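Long-range contacts in chitinase A (Cycas revoluta, PDB 4MNK), which probably hydrolyses chitin, as a plant class V chitinase of glycosyl hydrolase family 18, and is seen here in complex with N-acetylglucosamine oligomers: residues A[160-164]-A[219-224]; A[205-209]-A[312-316]; A[20-26]-A[61-66]. All blocks are in the same frame, centred on the assembly; numbering follows the deposited sequence.

In the fold
The three contacts lie in one family 18 TIM barrel, and each ties a segment to an outer helix or its end. Contact 3 comes first along the chain, joining the connection between strands 5-11 and 30-36 to the end of helix 52-63. Contacts 1 and 2 follow and interlock, since their segments alternate; their centres are about 13 Å apart, and I221 CB of helix 217-227 meets Y316 OH of helix 307-319 at 3.6 Å. Contact 3 lies across the chain's centre from contact 1, with centres about 31 Å apart, and its centre is about 27 Å from that of contact 2. Contact 1 alone holds glycan-pocket residues, so sugar binding and helix packing meet there.

Contact 1: residues A[160-164]-A[219-224]; sequences VYFHQ and VGIESF. With NAG (2-acetamido-2-deoxy-beta-D-glucopyranose), chain C.
H163 carries CG anti to its backbone N (chi1 -158°), and S223 holds OG between its backbone N and carbonyl carbon (chi1 77°); these torsions lay the imidazole against the serine. S223 CB stands over the H163 ring, 3.6 Å from its centroid, in a CH-pi contact, while H163 ND1 is hydrogen-bonded to K165 N. The serine hydroxyl is gripped twice: OG accepts from Q164 N at 2.9 Å along a nearly straight bond (167°) and donates to G220 O at 2.6 Å, which fixes its rotation. G220 lets the helix come close, its CA 3.0 Å from F162 O in a CA-H...O contact; a CB there would clash with that oxygen. The F224 ring receives Q164 CB over a face, 3.9 Å from the centroid, V160 CG2 at CZ (3.6 Å), and Y161 O at its edge. With an alanine in place of F224, V160 and Q164 would probably lose their shared aromatic surface and a gap would open between V160 and Q164. One water bridges Q164 OE1 and S223 O, while Q164 NE2 turns to Y175 O and E174. In the glycan pocket, Y161 OH donates to NAG O7 at 2.6 Å. V160 ties strand 155-161 to strand 186-190, and I221 and F224 seat helix 217-227 on strand 234-247.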
loop_
_atom_site.group_PDB
_atom_site.type_symbol
_atom_site.label_atom_id
_atom_site.label_comp_id
_atom_site.label_asym_id
_atom_site.label_seq_id
_atom_site.Cartn_x
_atom_site.Cartn_y
_atom_site.Cartn_z
ATOM N N VAL A 160 -4.620 -1.505 -5.355
ATOM C CA VAL A 160 -5.192 -0.804 -6.498
ATOM C C VAL A 160 -4.670 0.624 -6.577
ATOM O O VAL A 160 -4.331 1.239 -5.561
ATOM C CB VAL A 160 -6.754 -0.828 -6.524
ATOM C CG1 VAL A 160 -7.279 -2.257 -6.603
ATOM C CG2 VAL A 160 -7.350 -0.101 -5.327
ATOM N N TYR A 161 -4.597 1.127 -7.804
ATOM C CA TYR A 161 -4.337 2.530 -8.093
ATOM C C TYR A 161 -5.330 3.393 -7.314
ATOM O O TYR A 161 -6.399 2.915 -6.920
ATOM C CB TYR A 161 -4.499 2.735 -9.601
ATOM C CG TYR A 161 -4.046 4.066 -10.160
ATOM C CD1 TYR A 161 -4.937 4.876 -10.860
ATOM C CD2 TYR A 161 -2.726 4.500 -10.024
ATOM C CE1 TYR A 161 -4.535 6.090 -11.398
ATOM C CE2 TYR A 161 -2.313 5.716 -10.555
ATOM C CZ TYR A 161 -3.225 6.504 -11.241
ATOM O OH TYR A 161 -2.838 7.710 -11.777
ATOM N N PHE A 162 -4.983 4.660 -7.087
ATOM C CA PHE A 162 -5.840 5.551 -6.301
ATOM C C PHE A 162 -7.225 5.732 -6.919
ATOM O O PHE A 162 -8.188 6.031 -6.213
ATOM C CB PHE A 162 -5.163 6.912 -6.069
ATOM C CG PHE A 162 -5.459 7.944 -7.128
ATOM C CD1 PHE A 162 -4.780 7.940 -8.343
ATOM C CD2 PHE A 162 -6.408 8.938 -6.895
ATOM C CE1 PHE A 162 -5.051 8.899 -9.318
ATOM C CE2 PHE A 162 -6.686 9.897 -7.862
ATOM C CZ PHE A 162 -6.007 9.882 -9.075
ATOM N N HIS A 163 -7.300 5.531 -8.235
ATOM C CA HIS A 163 -8.500 5.787 -9.024
ATOM C C HIS A 163 -8.986 4.495 -9.671
ATOM O O HIS A 163 -8.189 3.609 -9.991
ATOM C CB HIS A 163 -8.169 6.813 -10.108
ATOM C CG HIS A 163 -9.358 7.555 -10.636
ATOM N ND1 HIS A 163 -10.241 7.004 -11.539
ATOM C CD2 HIS A 163 -9.786 8.820 -10.412
ATOM C CE1 HIS A 163 -11.173 7.894 -11.838
ATOM N NE2 HIS A 163 -10.919 9.004 -11.168
ATOM N N GLN A 164 -10.299 4.401 -9.867
ATOM C CA GLN A 164 -10.919 3.230 -10.479
ATOM C C GLN A 164 -10.579 3.097 -11.968
ATOM O O GLN A 164 -10.598 1.992 -12.514
ATOM C CB GLN A 164 -12.436 3.270 -10.244
ATOM C CG GLN A 164 -13.209 2.023 -10.680
ATOM C CD GLN A 164 -13.834 2.155 -12.064
ATOM O OE1 GLN A 164 -14.039 3.261 -12.571
ATOM N NE2 GLN A 164 -14.149 1.021 -12.675
ATOM N N VAL A 219 -11.046 12.109 -4.525
ATOM C CA VAL A 219 -11.489 11.909 -5.908
ATOM C C VAL A 219 -11.347 10.438 -6.313
ATOM O O VAL A 219 -12.251 9.864 -6.921
ATOM C CB VAL A 219 -10.738 12.839 -6.895
ATOM C CG1 VAL A 219 -10.970 12.417 -8.344
ATOM C CG2 VAL A 219 -11.179 14.284 -6.698
ATOM N N GLY A 220 -10.219 9.829 -5.953
ATOM C CA GLY A 220 -9.996 8.409 -6.205
ATOM C C GLY A 220 -11.017 7.517 -5.520
ATOM O O GLY A 220 -11.603 6.638 -6.153
ATOM N N ILE A 221 -11.233 7.749 -4.226
ATOM C CA ILE A 221 -12.232 7.006 -3.458
ATOM C C ILE A 221 -13.630 7.178 -4.065
ATOM O O ILE A 221 -14.351 6.190 -4.257
ATOM C CB ILE A 221 -12.205 7.399 -1.951
ATOM C CG1 ILE A 221 -10.927 6.876 -1.270
ATOM C CG2 ILE A 221 -13.460 6.913 -1.217
ATOM C CD1 ILE A 221 -10.798 5.353 -1.196
ATOM N N GLU A 222 -13.989 8.423 -4.384
ATOM C CA GLU A 222 -15.255 8.733 -5.054
ATOM C C GLU A 222 -15.442 7.878 -6.312
ATOM O O GLU A 222 -16.536 7.368 -6.563
ATOM C CB GLU A 222 -15.337 10.224 -5.420
ATOM C CG GLU A 222 -15.493 11.192 -4.237
ATOM C CD GLU A 222 -16.899 11.233 -3.658
ATOM O OE1 GLU A 222 -17.042 11.524 -2.449
ATOM O OE2 GLU A 222 -17.865 10.981 -4.406
ATOM N N SER A 223 -14.371 7.710 -7.088
ATOM C CA SER A 223 -14.442 6.972 -8.353
ATOM C C SER A 223 -14.770 5.492 -8.170
ATOM O O SER A 223 -15.533 4.922 -8.950
ATOM C CB SER A 223 -13.165 7.158 -9.184
ATOM O OG SER A 223 -12.080 6.383 -8.695
ATOM N N PHE A 224 -14.197 4.872 -7.141
ATOM C CA PHE A 224 -14.513 3.479 -6.830
ATOM C C PHE A 224 -15.960 3.321 -6.364
ATOM O O PHE A 224 -16.654 2.393 -6.780
ATOM C CB PHE A 224 -13.554 2.920 -5.778
ATOM C CG PHE A 224 -12.209 2.531 -6.327
ATOM C CD1 PHE A 224 -11.106 3.355 -6.139
ATOM C CD2 PHE A 224 -12.045 1.341 -7.033
ATOM C CE1 PHE A 224 -9.855 2.997 -6.646
ATOM C CE2 PHE A 224 -10.801 0.975 -7.546
ATOM C CZ PHE A 224 -9.704 1.805 -7.350
HETATM C C1 NAG C . 2.737 9.938 -11.484
HETATM C C2 NAG C . 2.333 8.796 -10.551
HETATM C C3 NAG C . 3.469 8.378 -9.614
HETATM C C4 NAG C . 4.794 8.207 -10.354
HETATM C C5 NAG C . 5.047 9.379 -11.311
HETATM C C6 NAG C . 6.309 9.173 -12.149
HETATM C C7 NAG C . -0.086 8.885 -10.161
HETATM C C8 NAG C . -1.192 9.328 -9.248
HETATM N N2 NAG C . 1.161 9.161 -9.772
HETATM O O3 NAG C . 3.113 7.175 -8.967
HETATM O O4 NAG C . 5.841 8.115 -9.409
HETATM O O5 NAG C . 3.933 9.600 -12.166
HETATM O O6 NAG C . 6.157 8.058 -13.001
HETATM O O7 NAG C . -0.351 8.305 -11.217
HETATM O O HOH W 1 -15.576 5.386 -11.581
#

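Contact 2: residues A[205-209]-A[312-316]; sequences PAALR and LKVQY
L208 and Y316 meet methyl to ring. Both side chains hold CG anti to the backbone N (chi1 178° for the leucine), which points the leucine and the phenol ring at each other across the gap between loop and helix; with its chi2 near 57°, the leucine sets CD1 over the centre of the Y316 ring. That methyl lies 3.7 Å from the centroid and close to the ring normal, a clear CH-pi contact, while L208 CD2 rests beside Y316 CB at 4.0 Å. K313 behaves differently: beyond CG its chain runs fully extended, carrying NZ away from the helix to donate to A206 O at 2.7 Å. The ammonium comes in tilted from the plane of that carbonyl and also lies 3.3 Å from A206 CB. D305 is its second partner, through a salt bridge, which probably offsets the charge of this buried lysine. Here, in the (beta/alpha)8 barrel of family 18, the long connection between strand 186-190 and helix 217-227 is pinned to helix 307-319, which precedes strand 324-328. The same connection is held to helix 217-227 by L208 O, which accepts from S218 OG. R209, at the exposed border, bends at chi3 and brings NH2 to 3.7 Å from Y316 CD1; the guanidinium is steeply turned against the ring, the planes 72° apart, and L208 CG lies off toward the rim of one guanidinium face. Y316 also packs against S218 of helix 217-227.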
loop_
_atom_site.group_PDB
_atom_site.type_symbol
_atom_site.label_atom_id
_atom_site.label_comp_id
_atom_site.label_asym_id
_atom_site.label_seq_id
_atom_site.Cartn_x
_atom_site.Cartn_y
_atom_site.Cartn_z
ATOM N N PRO A 205 1.984 15.256 -1.770
ATOM C CA PRO A 205 2.056 13.951 -2.442
ATOM C C PRO A 205 0.863 13.030 -2.183
ATOM O O PRO A 205 0.614 12.117 -2.970
ATOM C CB PRO A 205 3.339 13.330 -1.877
ATOM C CG PRO A 205 4.113 14.469 -1.315
ATOM C CD PRO A 205 3.099 15.439 -0.823
ATOM N N ALA A 206 0.132 13.263 -1.097
ATOM C CA ALA A 206 -1.014 12.422 -0.766
ATOM C C ALA A 206 -2.247 13.244 -0.376
ATOM O O ALA A 206 -3.053 12.825 0.457
ATOM C CB ALA A 206 -0.644 11.413 0.322
ATOM N N ALA A 207 -2.394 14.406 -1.008
ATOM C CA ALA A 207 -3.519 15.306 -0.753
ATOM C C ALA A 207 -4.852 14.567 -0.645
ATOM O O ALA A 207 -5.215 13.794 -1.536
ATOM C CB ALA A 207 -3.595 16.365 -1.843
ATOM N N LEU A 208 -5.572 14.805 0.448
ATOM C CA LEU A 208 -6.922 14.268 0.605
ATOM C C LEU A 208 -7.882 14.924 -0.386
ATOM O O LEU A 208 -8.711 14.252 -1.002
ATOM C CB LEU A 208 -7.428 14.459 2.038
ATOM C CG LEU A 208 -8.853 13.977 2.340
ATOM C CD1 LEU A 208 -9.031 12.493 2.019
ATOM C CD2 LEU A 208 -9.206 14.263 3.785
ATOM N N ARG A 209 -7.769 16.240 -0.516
ATOM C CA ARG A 209 -8.570 16.993 -1.477
ATOM C C ARG A 209 -7.791 18.209 -1.968
ATOM O O ARG A 209 -6.703 18.506 -1.467
ATOM C CB ARG A 209 -9.957 17.367 -0.914
ATOM C CG ARG A 209 -9.957 18.012 0.465
ATOM C CD ARG A 209 -11.369 18.413 0.903
ATOM N NE ARG A 209 -12.258 17.273 1.140
ATOM C CZ ARG A 209 -12.375 16.621 2.296
ATOM N NH1 ARG A 209 -11.652 16.976 3.352
ATOM N NH2 ARG A 209 -13.216 15.601 2.395
ATOM N N LEU A 312 -7.292 13.382 10.276
ATOM C CA LEU A 312 -8.302 13.861 9.336
ATOM C C LEU A 312 -8.610 12.832 8.247
ATOM O O LEU A 312 -9.770 12.636 7.895
ATOM C CB LEU A 312 -7.890 15.207 8.737
ATOM C CG LEU A 312 -7.930 16.388 9.715
ATOM C CD1 LEU A 312 -7.187 17.582 9.149
ATOM C CD2 LEU A 312 -9.359 16.775 10.098
ATOM N N LYS A 313 -7.577 12.162 7.739
ATOM C CA LYS A 313 -7.764 11.121 6.720
ATOM C C LYS A 313 -8.524 9.915 7.261
ATOM O O LYS A 313 -9.368 9.349 6.566
ATOM C CB LYS A 313 -6.422 10.673 6.141
ATOM C CG LYS A 313 -5.838 11.644 5.151
ATOM C CD LYS A 313 -4.549 11.124 4.568
ATOM C CE LYS A 313 -4.108 12.010 3.435
ATOM N NZ LYS A 313 -2.889 11.474 2.789
ATOM N N VAL A 314 -8.223 9.527 8.496
ATOM C CA VAL A 314 -8.881 8.378 9.117
ATOM C C VAL A 314 -10.351 8.685 9.411
ATOM O O VAL A 314 -11.224 7.844 9.182
ATOM C CB VAL A 314 -8.116 7.895 10.371
ATOM C CG1 VAL A 314 -8.896 6.821 11.121
ATOM C CG2 VAL A 314 -6.747 7.367 9.968
ATOM N N GLN A 315 -10.622 9.901 9.882
ATOM C CA GLN A 315 -11.999 10.340 10.090
ATOM C C GLN A 315 -12.749 10.403 8.759
ATOM O O GLN A 315 -13.912 10.006 8.682
ATOM C CB GLN A 315 -12.045 11.687 10.817
ATOM C CG GLN A 315 -13.445 12.103 11.276
ATOM C CD GLN A 315 -14.105 11.090 12.200
ATOM O OE1 GLN A 315 -13.443 10.433 13.006
ATOM N NE2 GLN A 315 -15.421 10.968 12.090
ATOM N N TYR A 316 -12.076 10.894 7.718
ATOM C CA TYR A 316 -12.623 10.874 6.360
ATOM C C TYR A 316 -13.041 9.457 5.952
ATOM O O TYR A 316 -14.148 9.254 5.453
ATOM C CB TYR A 316 -11.623 11.459 5.350
ATOM C CG TYR A 316 -11.990 11.184 3.905
ATOM C CD1 TYR A 316 -12.859 12.026 3.211
ATOM C CD2 TYR A 316 -11.480 10.068 3.235
ATOM C CE1 TYR A 316 -13.207 11.768 1.886
ATOM C CE2 TYR A 316 -11.826 9.801 1.914
ATOM C CZ TYR A 316 -12.684 10.654 1.249
ATOM O OH TYR A 316 -13.018 10.381 -0.055
#

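Contact 3: residues A[20-26]-A[61-66]; sequences PSKINSR and TVRRLN
R64 and S21 join the segments by a hydrogen bond from NH1 of the arginine to O of the serine, 2.8 Å long and 162° at the hydrogen, which lies in the guanidinium plane and uses a lone pair of the carbonyl. The arginine chain, extended from CG to NE, also brings NH2 back to T61 O at 2.9 Å; that oxygen takes R64 N on the opposite face of its plane. N66 ND2 gives a second cross-link, reaching S25 O at 2.8 Å, while N66 OD1 is hydrogen-bonded to S68 OG. In the conformer of S25 described, OG donates to V62 O, though a second conformer makes this bond less certain. Water extends the network: one molecule joins P20 O, I23 O and R64 NH2, another R26 NH1 and L65 O. V62 CG1 makes the apolar pairs, with I23 CD1 at 3.9 Å and P20 CB at 4.2 Å; the T61 CG2 methyl packs on backbone, 3.5 Å from S21 N. L65 CD1 touches I23 O at 3.4 Å, and L65 CG lies over one face of the R64 guanidinium, toward the rim. Within 20-26, N24 OD1 accepts from R26 N in an Asx turn. The contact packs a connection with short 3-10 turns between parallel strands 5-11 and 30-36 against the end of helix 52-63, as neighbouring beta-alpha units pack in a TIM barrel.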
loop_
_atom_site.group_PDB
_atom_site.type_symbol
_atom_site.label_atom_id
_atom_site.label_comp_id
_atom_site.label_asym_id
_atom_site.label_seq_id
_atom_site.Cartn_x
_atom_site.Cartn_y
_atom_site.Cartn_z
ATOM N N PRO A 20 10.508 -7.584 12.502
ATOM C CA PRO A 20 9.080 -7.651 12.828
ATOM C C PRO A 20 8.762 -7.459 14.314
ATOM O O PRO A 20 7.675 -6.987 14.655
ATOM C CB PRO A 20 8.688 -9.054 12.358
ATOM C CG PRO A 20 9.618 -9.310 11.220
ATOM C CD PRO A 20 10.927 -8.724 11.665
ATOM N N SER A 21 9.709 -7.799 15.186
ATOM C CA SER A 21 9.533 -7.622 16.627
ATOM C C SER A 21 9.326 -6.163 17.048
ATOM O O SER A 21 8.804 -5.899 18.130
ATOM C CB SER A 21 10.719 -8.221 17.388
ATOM O OG SER A 21 11.927 -7.566 17.037
ATOM N N LYS A 22 9.727 -5.229 16.187
ATOM C CA LYS A 22 9.605 -3.798 16.470
ATOM C C LYS A 22 8.241 -3.213 16.106
ATOM O O LYS A 22 7.922 -2.096 16.520
ATOM C CB LYS A 22 10.712 -3.012 15.765
ATOM C CG LYS A 22 12.084 -3.167 16.398
ATOM C CD LYS A 22 13.062 -2.145 15.838
ATOM C CE LYS A 22 14.354 -2.112 16.638
ATOM N NZ LYS A 22 14.166 -1.496 17.979
ATOM N N ILE A 23 7.445 -3.956 15.338
ATOM C CA ILE A 23 6.108 -3.504 14.945
ATOM C C ILE A 23 5.199 -3.455 16.166
ATOM O O ILE A 23 5.103 -4.431 16.912
ATOM C CB ILE A 23 5.466 -4.440 13.890
ATOM C CG1 ILE A 23 6.347 -4.545 12.639
ATOM C CG2 ILE A 23 4.052 -3.960 13.533
ATOM C CD1 ILE A 23 5.961 -5.680 11.704
ATOM N N ASN A 24 4.533 -2.323 16.380
ATOM C CA ASN A 24 3.532 -2.262 17.435
ATOM C C ASN A 24 2.220 -2.860 16.936
ATOM O O ASN A 24 1.328 -2.135 16.474
ATOM C CB ASN A 24 3.332 -0.839 17.965
ATOM C CG ASN A 24 2.451 -0.803 19.201
ATOM O OD1 ASN A 24 1.801 -1.792 19.542
ATOM N ND2 ASN A 24 2.423 0.337 19.878
ATOM N N SER A 25 2.102 -4.181 17.022
ATOM C CA SER A 25 0.946 -4.870 16.449
ATOM C C SER A 25 -0.366 -4.630 17.205
ATOM O O SER A 25 -1.428 -5.041 16.735
ATOM C CB SER A 25 1.225 -6.363 16.295
ATOM O OG SER A 25 1.729 -6.900 17.500
ATOM N N ARG A 26 -0.293 -3.959 18.356
ATOM C CA ARG A 26 -1.494 -3.531 19.085
ATOM C C ARG A 26 -2.315 -2.522 18.283
ATOM O O ARG A 26 -3.509 -2.365 18.517
ATOM C CB ARG A 26 -1.117 -2.907 20.431
ATOM C CG ARG A 26 -0.512 -3.869 21.438
ATOM C CD ARG A 26 -0.018 -3.140 22.683
ATOM N NE ARG A 26 1.178 -2.337 22.426
ATOM C CZ ARG A 26 2.429 -2.780 22.536
ATOM N NH1 ARG A 26 2.674 -4.032 22.902
ATOM N NH2 ARG A 26 3.442 -1.964 22.279
ATOM N N THR A 61 5.782 -13.848 15.617
ATOM C CA THR A 61 6.398 -12.681 16.248
ATOM C C THR A 61 5.403 -11.540 16.453
ATOM O O THR A 61 5.263 -11.035 17.571
ATOM C CB THR A 61 7.631 -12.182 15.468
ATOM O OG1 THR A 61 8.681 -13.144 15.595
ATOM C CG2 THR A 61 8.130 -10.844 16.007
ATOM N N VAL A 62 4.709 -11.134 15.395
ATOM C CA VAL A 62 3.804 -9.990 15.524
ATOM C C VAL A 62 2.606 -10.314 16.421
ATOM O O VAL A 62 2.107 -9.446 17.125
ATOM C CB VAL A 62 3.357 -9.394 14.158
ATOM C CG1 VAL A 62 4.570 -8.937 13.350
ATOM C CG2 VAL A 62 2.482 -10.368 13.364
ATOM N N ARG A 63 2.180 -11.572 16.434
ATOM C CA ARG A 63 1.040 -11.962 17.259
ATOM C C ARG A 63 1.344 -11.965 18.762
ATOM O O ARG A 63 0.426 -11.921 19.572
ATOM C CB ARG A 63 0.453 -13.303 16.804
ATOM C CG ARG A 63 -0.169 -13.271 15.409
ATOM C CD ARG A 63 -0.979 -14.528 15.117
ATOM N NE ARG A 63 -2.386 -14.348 15.466
ATOM C CZ ARG A 63 -3.337 -15.267 15.318
ATOM N NH1 ARG A 63 -3.050 -16.468 14.833
ATOM N NH2 ARG A 63 -4.582 -14.981 15.670
ATOM N N ARG A 64 2.622 -11.984 19.138
ATOM C CA ARG A 64 2.986 -11.997 20.559
ATOM C C ARG A 64 2.505 -10.744 21.307
ATOM O O ARG A 64 2.171 -10.819 22.493
ATOM C CB ARG A 64 4.495 -12.205 20.742
ATOM C CG ARG A 64 5.306 -10.927 20.793
ATOM C CD ARG A 64 6.786 -11.159 20.573
ATOM N NE ARG A 64 7.537 -9.917 20.753
ATOM C CZ ARG A 64 7.559 -8.904 19.886
ATOM N NH1 ARG A 64 8.273 -7.823 20.161
ATOM N NH2 ARG A 64 6.871 -8.965 18.749
ATOM N N LEU A 65 2.456 -9.608 20.611
ATOM C CA LEU A 65 2.038 -8.339 21.217
ATOM C C LEU A 65 0.535 -8.121 21.111
ATOM O O LEU A 65 -0.053 -7.393 21.908
ATOM C CB LEU A 65 2.777 -7.157 20.579
ATOM C CG LEU A 65 4.310 -7.141 20.619
ATOM C CD1 LEU A 65 4.838 -5.895 19.926
ATOM C CD2 LEU A 65 4.856 -7.224 22.042
ATOM N N ASN A 66 -0.075 -8.741 20.104
ATOM C CA ASN A 66 -1.512 -8.653 19.875
ATOM C C ASN A 66 -1.974 -9.943 19.208
ATOM O O ASN A 66 -2.010 -10.029 17.980
ATOM C CB ASN A 66 -1.852 -7.430 19.011
ATOM C CG ASN A 66 -3.341 -7.309 18.712
ATOM O OD1 ASN A 66 -4.175 -7.976 19.328
ATOM N ND2 ASN A 66 -3.680 -6.455 17.753
HETATM O O HOH W 2 5.894 -7.185 16.730
HETATM O O HOH W 3 1.309 -6.236 23.938
#